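PDB 6T2N: glycoside hydrolase family 16 protein from Akkermansia muciniphila, which probably acts as an endo-beta-galactosidase that cuts within mucin O-glycan chains, helping this human gut bacterium to begin mucin breakdown. Local coordinates for residues Q84-R89 with I270-V275; L100-H105 with V292-D297; I160-W165 with L183-Q188. All blocks are in the same frame, centred on the assembly; numbering follows the deposited sequence.

Interaction 1: Q84-R89 with I270-V275; sequences QTYTGR and ILNSAV
Gln-84 and Tyr-86 reach from the short strand 85-86 and its approach to the C-terminal end of strand 267-275, within one sheet of the beta-sandwich (jelly-roll) fold of family 16 glycoside hydrolases; strand 127-136 pairs with both. The close part lies at Gln-84. Its chain bends at CG (chi2 -76°), bringing the amide onto the backbone of Ala-274 and Val-275. There Gln-84 OE1 accepts the backbone N-H of Val-275 at 2.9 Å, with the donor standing well above the carbonyl plane, while Gln-84 NE2 lies 3.6 Å from CB of Ala-274. The small alanine leaves room for the amide, and the aliphatic root of the glutamine suits its valine neighbour: Gln-84 CB packs 3.8 Å from Val-275 CG2. With an alanine here, the Val-275 N-H would probably lose this acceptor and a gap would open over Ala-274. Tyr-86 is long enough to bridge from further off. With its ring directed away from the carbonyl carbon (chi1 -83°), it extends toward the strand, and Tyr-86 CE1 meets Ser-273 O at the ring edge, 3.4 Å away; that same oxygen also pairs with Ser-132 OG. Past Tyr-86 the segment diverges and runs out to exposed Gly-88, where Arg-89 NE ties back to Thr-87 OG1 and the guanidinium pairs with Glu-107. At the loose end of the contact proper, Asn-272 OD1 accepts its stronger bond from Trp-165 NE1. Asn-272 ND2 makes only a weak bond of 3.0 Å to Tyr-86 OH, the amide turned 79° from the phenol ring.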
loop_
_atom_site.group_PDB
_atom_site.type_symbol
_atom_site.label_atom_id
_atom_site.label_comp_id
_atom_site.label_asym_id
_atom_site.label_seq_id
_atom_site.Cartn_x
_atom_site.Cartn_y
_atom_site.Cartn_z
ATOM N N GLN A 84 -15.664 -0.660 -6.292
ATOM C CA GLN A 84 -15.939 -0.223 -4.899
ATOM C C GLN A 84 -15.782 1.294 -4.741
ATOM O O GLN A 84 -15.014 1.890 -5.513
ATOM C CB GLN A 84 -15.024 -0.931 -3.905
ATOM C CG GLN A 84 -13.741 -0.165 -3.622
ATOM C CD GLN A 84 -12.718 -0.261 -4.732
ATOM O OE1 GLN A 84 -12.870 -1.006 -5.718
ATOM N NE2 GLN A 84 -11.631 0.479 -4.552
ATOM N N THR A 85 -16.494 1.847 -3.733
ATOM C CA THR A 85 -16.302 3.202 -3.119
ATOM C C THR A 85 -15.840 3.015 -1.669
ATOM O O THR A 85 -16.170 1.993 -1.068
ATOM C CB THR A 85 -17.557 4.069 -3.240
ATOM O OG1 THR A 85 -17.186 5.396 -2.895
ATOM C CG2 THR A 85 -18.663 3.635 -2.326
ATOM N N TYR A 86 -15.052 3.953 -1.153
ATOM C CA TYR A 86 -14.262 3.802 0.097
ATOM C C TYR A 86 -14.912 4.604 1.234
ATOM O O TYR A 86 -15.210 5.795 1.008
ATOM C CB TYR A 86 -12.822 4.294 -0.152
ATOM C CG TYR A 86 -11.868 3.316 -0.797
ATOM C CD1 TYR A 86 -11.871 1.974 -0.469
ATOM C CD2 TYR A 86 -10.878 3.762 -1.640
ATOM C CE1 TYR A 86 -10.981 1.090 -1.035
ATOM C CE2 TYR A 86 -9.982 2.900 -2.225
ATOM C CZ TYR A 86 -10.036 1.554 -1.930
ATOM O OH TYR A 86 -9.149 0.687 -2.518
ATOM N N THR A 87 -15.091 4.048 2.440
ATOM C CA THR A 87 -15.783 4.822 3.523
ATOM C C THR A 87 -15.116 4.659 4.883
ATOM O O THR A 87 -14.525 3.621 5.117
ATOM C CB THR A 87 -17.261 4.466 3.721
ATOM O OG1 THR A 87 -17.260 3.396 4.673
ATOM C CG2 THR A 87 -17.998 4.135 2.435
ATOM N N GLY A 88 -15.292 5.657 5.748
ATOM C CA GLY A 88 -14.593 5.726 7.044
ATOM C C GLY A 88 -15.421 5.076 8.128
ATOM O O GLY A 88 -14.930 5.054 9.272
ATOM N N ARG A 89 -16.626 4.617 7.724
ATOM C CA ARG A 89 -17.709 3.928 8.475
ATOM C C ARG A 89 -17.186 2.645 9.084
ATOM O O ARG A 89 -16.473 1.912 8.441
ATOM C CB ARG A 89 -18.828 3.499 7.517
ATOM C CG ARG A 89 -19.623 4.635 6.874
ATOM C CD ARG A 89 -20.666 4.127 5.905
ATOM N NE ARG A 89 -20.167 3.054 5.062
ATOM C CZ ARG A 89 -20.843 1.971 4.659
ATOM N NH1 ARG A 89 -22.094 1.757 5.022
ATOM N NH2 ARG A 89 -20.247 1.082 3.876
ATOM N N ILE A 270 -0.301 3.000 2.495
ATOM C CA ILE A 270 -1.728 2.682 2.237
ATOM C C ILE A 270 -1.985 1.216 2.515
ATOM O O ILE A 270 -1.221 0.379 1.950
ATOM C CB ILE A 270 -2.101 2.960 0.793
ATOM C CG1 ILE A 270 -1.905 4.425 0.453
ATOM C CG2 ILE A 270 -3.520 2.519 0.596
ATOM C CD1 ILE A 270 -2.474 4.772 -0.904
ATOM N N LEU A 271 -3.061 0.967 3.278
ATOM C CA LEU A 271 -3.655 -0.373 3.526
ATOM C C LEU A 271 -5.084 -0.340 2.984
ATOM O O LEU A 271 -5.837 0.532 3.395
ATOM C CB LEU A 271 -3.601 -0.634 5.027
ATOM C CG LEU A 271 -2.244 -0.387 5.688
ATOM C CD1 LEU A 271 -2.322 -0.647 7.170
ATOM C CD2 LEU A 271 -1.191 -1.285 5.110
ATOM N N ASN A 272 -5.435 -1.200 2.045
ATOM C CA ASN A 272 -6.746 -1.097 1.365
ATOM C C ASN A 272 -7.143 -2.469 0.777
ATOM O O ASN A 272 -6.242 -3.334 0.557
ATOM C CB ASN A 272 -6.728 0.031 0.334
ATOM C CG ASN A 272 -6.014 -0.415 -0.920
ATOM O OD1 ASN A 272 -4.802 -0.436 -0.956
ATOM N ND2 ASN A 272 -6.732 -0.938 -1.892
ATOM N N SER A 273 -8.457 -2.695 0.619
ATOM C CA SER A 273 -9.041 -3.725 -0.265
ATOM C C SER A 273 -9.826 -3.002 -1.353
ATOM O O SER A 273 -10.844 -2.345 -1.041
ATOM C CB SER A 273 -9.899 -4.672 0.469
ATOM O OG SER A 273 -9.133 -5.462 1.353
ATOM N N ALA A 274 -9.358 -3.108 -2.585
ATOM C CA ALA A 274 -10.158 -2.727 -3.755
ATOM C C ALA A 274 -10.986 -3.930 -4.201
ATOM O O ALA A 274 -10.833 -4.994 -3.601
ATOM C CB ALA A 274 -9.283 -2.237 -4.863
ATOM N N VAL A 275 -11.865 -3.702 -5.174
ATOM C CA VAL A 275 -12.745 -4.715 -5.802
ATOM C C VAL A 275 -12.587 -4.478 -7.301
ATOM O O VAL A 275 -12.508 -3.291 -7.713
ATOM C CB VAL A 275 -14.200 -4.590 -5.299
ATOM C CG1 VAL A 275 -15.082 -5.682 -5.843
ATOM C CG2 VAL A 275 -14.271 -4.626 -3.797
#

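Interaction 2: L100-H105 with V292-D297; sequences LVLETH and VKFLID. With CA (calcium ion), chain C.
Leu-100 lies beside Ile-296 with both side chains pointing the same way, and CD2 of the leucine packs 3.8 Å from CD1 of the isoleucine. Their backbones form a hydrogen-bonded antiparallel pair: Ile-296 N reaches Leu-100 O at 2.8 Å, and the return bond is weak. One residue past Ile-296, Asp-297 grips the calcium ion through O (2.6 Å) and OD1, while Glu-59 and Gly-98 supply further oxygens. Val-101 turns to the other face of the sheet. Val-101 CG2 meets Leu-295 CD2 at 3.7 Å, and CG1 rests on the aliphatic part of Lys-293, a good use for a lysine stem at the edge of an exposed surface. Leu-102 returns to the first face and fills the angle between two neighbours, CD1 lying 4.0 Å from both Phe-294 CD2 and Ile-296 CD1. That face is the inner one of a beta-sandwich: the phenylalanine ring crosses to the opposing sheet and packs on Pro-162, Ile-164 and Ser-273, so large apolar residues belong here. Glu-103, on the outer face, runs alongside Lys-293, its chain extended with CG opposite the backbone N (chi1 180°). Glu-103 OE2 comes to 3.2 Å from Lys-293 CE, yet the charged ends look elsewhere, the carboxylate to Arg-94 and the ammonium to Glu-96. Thr-104 again faces inward. Its N-H gives Val-292 O a nearly straight bond (170°), and its hydroxyl, a polar group in the interior, is satisfied by Ser-132 OG.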
loop_
_atom_site.group_PDB
_atom_site.type_symbol
_atom_site.label_atom_id
_atom_site.label_comp_id
_atom_site.label_asym_id
_atom_site.label_seq_id
_atom_site.Cartn_x
_atom_site.Cartn_y
_atom_site.Cartn_z
ATOM N N LEU A 100 -6.579 -4.117 12.754
ATOM C CA LEU A 100 -7.350 -3.317 11.777
ATOM C C LEU A 100 -8.085 -4.277 10.837
ATOM O O LEU A 100 -7.413 -5.203 10.229
ATOM C CB LEU A 100 -6.401 -2.448 10.951
ATOM C CG LEU A 100 -7.075 -1.673 9.822
ATOM C CD1 LEU A 100 -8.086 -0.696 10.388
ATOM C CD2 LEU A 100 -6.055 -0.947 8.978
ATOM N N VAL A 101 -9.384 -4.016 10.689
ATOM C CA VAL A 101 -10.315 -4.781 9.825
ATOM C C VAL A 101 -10.736 -3.833 8.694
ATOM O O VAL A 101 -11.366 -2.776 9.007
ATOM C CB VAL A 101 -11.506 -5.310 10.651
ATOM C CG1 VAL A 101 -12.435 -6.203 9.844
ATOM C CG2 VAL A 101 -11.013 -6.048 11.872
ATOM N N LEU A 102 -10.390 -4.166 7.442
ATOM C CA LEU A 102 -10.937 -3.482 6.256
ATOM C C LEU A 102 -11.882 -4.454 5.580
ATOM O O LEU A 102 -11.403 -5.505 5.091
ATOM C CB LEU A 102 -9.791 -3.134 5.325
ATOM C CG LEU A 102 -8.652 -2.325 5.937
ATOM C CD1 LEU A 102 -7.490 -2.180 4.945
ATOM C CD2 LEU A 102 -9.174 -0.976 6.383
ATOM N N GLU A 103 -13.175 -4.120 5.604
ATOM C CA GLU A 103 -14.276 -5.076 5.342
ATOM C C GLU A 103 -15.259 -4.599 4.214
ATOM O O GLU A 103 -15.653 -3.471 4.173
ATOM C CB GLU A 103 -15.163 -5.274 6.545
ATOM C CG GLU A 103 -16.249 -6.256 6.186
ATOM C CD GLU A 103 -17.007 -6.789 7.355
ATOM O OE1 GLU A 103 -17.399 -5.922 8.085
ATOM O OE2 GLU A 103 -17.137 -8.045 7.491
ATOM N N THR A 104 -15.294 -5.493 3.195
ATOM C CA THR A 104 -15.727 -5.189 1.804
ATOM C C THR A 104 -17.097 -5.810 1.703
ATOM O O THR A 104 -17.239 -7.006 2.051
ATOM C CB THR A 104 -14.724 -5.659 0.736
ATOM O OG1 THR A 104 -13.431 -5.061 0.956
ATOM C CG2 THR A 104 -15.227 -5.338 -0.648
ATOM N N HIS A 105 -18.064 -4.970 1.378
ATOM C CA HIS A 105 -19.506 -5.306 1.402
ATOM C C HIS A 105 -20.067 -5.004 0.026
ATOM O O HIS A 105 -19.933 -3.838 -0.386
ATOM C CB HIS A 105 -20.299 -4.445 2.399
ATOM C CG HIS A 105 -19.932 -4.631 3.817
ATOM N ND1 HIS A 105 -20.471 -5.622 4.558
ATOM C CD2 HIS A 105 -19.087 -3.947 4.621
ATOM C CE1 HIS A 105 -19.970 -5.558 5.777
ATOM N NE2 HIS A 105 -19.128 -4.535 5.849
ATOM N N VAL A 292 -16.360 -9.721 3.166
ATOM C CA VAL A 292 -15.015 -10.321 3.239
ATOM C C VAL A 292 -14.205 -9.305 4.036
ATOM O O VAL A 292 -14.635 -8.091 4.019
ATOM C CB VAL A 292 -14.638 -10.622 1.782
ATOM C CG1 VAL A 292 -13.291 -10.100 1.357
ATOM C CG2 VAL A 292 -14.791 -12.094 1.512
ATOM N N LYS A 293 -13.193 -9.793 4.775
ATOM C CA LYS A 293 -12.299 -8.973 5.651
ATOM C C LYS A 293 -10.793 -9.050 5.275
ATOM O O LYS A 293 -10.281 -10.110 4.934
ATOM C CB LYS A 293 -12.495 -9.450 7.088
ATOM C CG LYS A 293 -13.865 -9.217 7.680
ATOM C CD LYS A 293 -13.973 -9.640 9.145
ATOM C CE LYS A 293 -15.416 -9.819 9.590
ATOM N NZ LYS A 293 -15.524 -10.128 11.039
ATOM N N PHE A 294 -10.081 -7.957 5.451
ATOM C CA PHE A 294 -8.600 -7.898 5.343
ATOM C C PHE A 294 -8.150 -7.494 6.742
ATOM O O PHE A 294 -8.650 -6.409 7.215
ATOM C CB PHE A 294 -8.154 -6.907 4.247
ATOM C CG PHE A 294 -6.686 -6.735 3.945
ATOM C CD1 PHE A 294 -5.764 -7.743 4.132
ATOM C CD2 PHE A 294 -6.247 -5.585 3.314
ATOM C CE1 PHE A 294 -4.432 -7.597 3.754
ATOM C CE2 PHE A 294 -4.920 -5.436 2.938
ATOM C CZ PHE A 294 -4.010 -6.433 3.198
ATOM N N LEU A 295 -7.350 -8.357 7.389
ATOM C CA LEU A 295 -6.914 -8.158 8.783
ATOM C C LEU A 295 -5.446 -7.765 8.782
ATOM O O LEU A 295 -4.621 -8.546 8.226
ATOM C CB LEU A 295 -7.136 -9.466 9.539
ATOM C CG LEU A 295 -8.576 -9.966 9.493
ATOM C CD1 LEU A 295 -8.736 -11.230 10.295
ATOM C CD2 LEU A 295 -9.534 -8.889 9.987
ATOM N N ILE A 296 -5.114 -6.621 9.380
ATOM C CA ILE A 296 -3.685 -6.251 9.612
ATOM C C ILE A 296 -3.414 -6.436 11.102
ATOM O O ILE A 296 -3.957 -5.639 11.914
ATOM C CB ILE A 296 -3.376 -4.810 9.162
ATOM C CG1 ILE A 296 -3.502 -4.647 7.655
ATOM C CG2 ILE A 296 -2.018 -4.392 9.643
ATOM C CD1 ILE A 296 -4.839 -4.145 7.236
ATOM N N ASP A 297 -2.617 -7.432 11.465
ATOM C CA ASP A 297 -2.254 -7.583 12.896
ATOM C C ASP A 297 -1.394 -6.377 13.320
ATOM O O ASP A 297 -1.674 -5.788 14.347
ATOM C CB ASP A 297 -1.673 -8.965 13.189
ATOM C CG ASP A 297 -1.583 -9.270 14.671
ATOM O OD1 ASP A 297 -2.551 -8.991 15.429
ATOM O OD2 ASP A 297 -0.559 -9.804 15.057
HETATM CA CA CA C . -2.246 -6.622 16.763
#

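Interaction 3: I160-W165 with L183-Q188; sequences IWPAIW and LENISQ
Trp-161 and Glu-184 lie side by side and point the same way, the carboxylate plane turned 39° from the indole. The acid sits at the ring's edge, where Glu-184 OE2 lies 3.7 Å from Trp-161 NE1, close but not hydrogen-bonded. Over one face of the same indole stands Ile-186, its CG2 4.2 Å from the centroid of the five-membered ring of Trp-161 in a CH-pi contact; a branched aliphatic suits this broad flat surface. The ring gets there because CG is held opposite the backbone N (chi1 -170°). Between Trp-161 and Trp-165, Ala-163 is small enough to let the glutamate stem pass beside its CB. Glu-184 closes the E-x-D-x-x-E signature of family 16, with Glu-179 and Asp-181, which is consistent with an active-site position. On the other side of the sheet, Ile-164 and Leu-183 cross at an angle, Ile-164 CD1 3.7 Å from Leu-183 CD2, and their backbones exchange two hydrogen bonds, Leu-183 N to Ile-164 O being nearly straight at 176°. Further on the pairing weakens, Asn-185 N lying 3.5 Å from Pro-162 O. Strand 160-168 thus runs between 183-184 and 267-275, while Phe-294 of strand 292-302 packs against Pro-162, Ile-164 and Leu-183 from the opposing sheet.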
loop_
_atom_site.group_PDB
_atom_site.type_symbol
_atom_site.label_atom_id
_atom_site.label_comp_id
_atom_site.label_asym_id
_atom_site.label_seq_id
_atom_site.Cartn_x
_atom_site.Cartn_y
_atom_site.Cartn_z
ATOM N N ILE A 160 -11.685 -9.521 -5.099
ATOM C CA ILE A 160 -10.986 -8.830 -3.983
ATOM C C ILE A 160 -9.531 -8.539 -4.390
ATOM O O ILE A 160 -8.878 -9.381 -5.053
ATOM C CB ILE A 160 -11.097 -9.628 -2.665
ATOM C CG1 ILE A 160 -10.911 -8.682 -1.489
ATOM C CG2 ILE A 160 -10.167 -10.821 -2.600
ATOM C CD1 ILE A 160 -11.950 -7.584 -1.483
ATOM N N TRP A 161 -9.039 -7.380 -3.967
ATOM C CA TRP A 161 -7.681 -6.881 -4.262
ATOM C C TRP A 161 -7.131 -6.220 -3.005
ATOM O O TRP A 161 -7.211 -5.011 -2.806
ATOM C CB TRP A 161 -7.740 -5.946 -5.463
ATOM C CG TRP A 161 -6.436 -5.521 -6.057
ATOM C CD1 TRP A 161 -5.185 -5.567 -5.527
ATOM C CD2 TRP A 161 -6.323 -4.850 -7.304
ATOM N NE1 TRP A 161 -4.291 -4.992 -6.371
ATOM C CE2 TRP A 161 -4.960 -4.558 -7.481
ATOM C CE3 TRP A 161 -7.249 -4.500 -8.300
ATOM C CZ2 TRP A 161 -4.507 -3.904 -8.632
ATOM C CZ3 TRP A 161 -6.799 -3.872 -9.446
ATOM C CH2 TRP A 161 -5.441 -3.564 -9.596
ATOM N N PRO A 162 -6.559 -7.029 -2.102
ATOM C CA PRO A 162 -5.905 -6.486 -0.931
ATOM C C PRO A 162 -4.538 -5.997 -1.394
ATOM O O PRO A 162 -3.943 -6.613 -2.280
ATOM C CB PRO A 162 -5.815 -7.674 0.045
ATOM C CG PRO A 162 -5.992 -8.940 -0.821
ATOM C CD PRO A 162 -6.529 -8.494 -2.166
ATOM N N ALA A 163 -4.063 -4.941 -0.750
ATOM C CA ALA A 163 -2.791 -4.285 -1.089
ATOM C C ALA A 163 -2.210 -3.636 0.161
ATOM O O ALA A 163 -2.970 -3.009 0.902
ATOM C CB ALA A 163 -3.020 -3.281 -2.166
ATOM N N ILE A 164 -0.909 -3.828 0.364
ATOM C CA ILE A 164 -0.027 -3.002 1.228
ATOM C C ILE A 164 0.917 -2.257 0.292
ATOM O O ILE A 164 1.671 -2.917 -0.405
ATOM C CB ILE A 164 0.718 -3.933 2.185
ATOM C CG1 ILE A 164 -0.296 -4.732 2.996
ATOM C CG2 ILE A 164 1.736 -3.209 3.050
ATOM C CD1 ILE A 164 0.285 -6.018 3.528
ATOM N N TRP A 165 0.873 -0.930 0.282
ATOM C CA TRP A 165 1.711 -0.173 -0.666
ATOM C C TRP A 165 1.938 1.281 -0.242
ATOM O O TRP A 165 1.224 1.789 0.606
ATOM C CB TRP A 165 1.103 -0.334 -2.039
ATOM C CG TRP A 165 -0.268 0.214 -2.123
ATOM C CD1 TRP A 165 -1.362 -0.242 -1.469
ATOM C CD2 TRP A 165 -0.708 1.315 -2.928
ATOM N NE1 TRP A 165 -2.437 0.525 -1.792
ATOM C CE2 TRP A 165 -2.073 1.476 -2.692
ATOM C CE3 TRP A 165 -0.082 2.192 -3.813
ATOM C CZ2 TRP A 165 -2.825 2.466 -3.301
ATOM C CZ3 TRP A 165 -0.832 3.163 -4.426
ATOM C CH2 TRP A 165 -2.190 3.293 -4.173
ATOM N N LEU A 183 2.598 -5.773 -0.998
ATOM C CA LEU A 183 1.632 -6.848 -1.343
ATOM C C LEU A 183 0.570 -6.357 -2.322
ATOM O O LEU A 183 -0.067 -5.327 -2.043
ATOM C CB LEU A 183 0.944 -7.362 -0.076
ATOM C CG LEU A 183 -0.361 -8.131 -0.308
ATOM C CD1 LEU A 183 -0.079 -9.467 -0.977
ATOM C CD2 LEU A 183 -1.101 -8.329 0.999
ATOM N N GLU A 184 0.355 -7.157 -3.362
ATOM C CA GLU A 184 -0.881 -7.168 -4.162
ATOM C C GLU A 184 -1.214 -8.614 -4.496
ATOM O O GLU A 184 -0.280 -9.385 -4.799
ATOM C CB GLU A 184 -0.673 -6.334 -5.407
ATOM C CG GLU A 184 -0.638 -4.857 -5.123
ATOM C CD GLU A 184 -0.273 -4.091 -6.365
ATOM O OE1 GLU A 184 0.810 -4.400 -7.001
ATOM O OE2 GLU A 184 -1.088 -3.264 -6.738
ATOM N N ASN A 185 -2.492 -8.971 -4.392
ATOM C CA ASN A 185 -2.980 -10.366 -4.563
ATOM C C ASN A 185 -4.172 -10.251 -5.483
ATOM O O ASN A 185 -4.851 -9.247 -5.287
ATOM C CB ASN A 185 -3.355 -10.944 -3.196
ATOM C CG ASN A 185 -3.930 -12.341 -3.241
ATOM O OD1 ASN A 185 -3.266 -13.303 -3.642
ATOM N ND2 ASN A 185 -5.179 -12.452 -2.818
ATOM N N ILE A 186 -4.437 -11.174 -6.409
ATOM C CA ILE A 186 -5.743 -11.069 -7.130
ATOM C C ILE A 186 -6.455 -12.428 -7.199
ATOM O O ILE A 186 -5.750 -13.453 -7.315
ATOM C CB ILE A 186 -5.560 -10.393 -8.498
ATOM C CG1 ILE A 186 -4.536 -11.131 -9.364
ATOM C CG2 ILE A 186 -5.196 -8.905 -8.344
ATOM C CD1 ILE A 186 -4.634 -10.782 -10.841
ATOM N N SER A 187 -7.796 -12.410 -7.118
ATOM C CA SER A 187 -8.723 -13.577 -7.054
ATOM C C SER A 187 -8.272 -14.794 -7.874
ATOM O O SER A 187 -8.353 -15.920 -7.341
ATOM C CB SER A 187 -10.045 -13.185 -7.558
ATOM O OG SER A 187 -10.315 -11.872 -7.176
ATOM N N GLN A 188 -8.004 -14.597 -9.168
ATOM C CA GLN A 188 -7.512 -15.637 -10.106
ATOM C C GLN A 188 -6.000 -15.555 -9.942
ATOM O O GLN A 188 -5.486 -14.485 -10.227
ATOM C CB GLN A 188 -8.136 -15.397 -11.499
ATOM C CG GLN A 188 -7.468 -14.385 -12.415
ATOM C CD GLN A 188 -7.475 -12.944 -11.943
ATOM O OE1 GLN A 188 -7.767 -12.642 -10.788
ATOM N NE2 GLN A 188 -7.128 -12.022 -12.836
#

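The six segments come along the chain in the order 84-89, 100-105, 160-165, 183-188, 270-275 and 292-297, so interactions 1 and 2 interlace and interaction 3 is nested inside both. Their centres lie close together, about 10 Å between interactions 1 and 2 and about 12 Å for each of the other pairs. Interactions 1 and 3 share the mixed sheet, where strands 267-275 and 160-168 are neighbours; interaction 2 belongs to the opposing antiparallel sheet. The two sheets meet where Val-275 packs on Thr-104 and Phe-294 on Ala-163. Distant parts of the sequence are thereby closed into one sandwich, with the family's acidic signature on one sheet and a calcium site on the other.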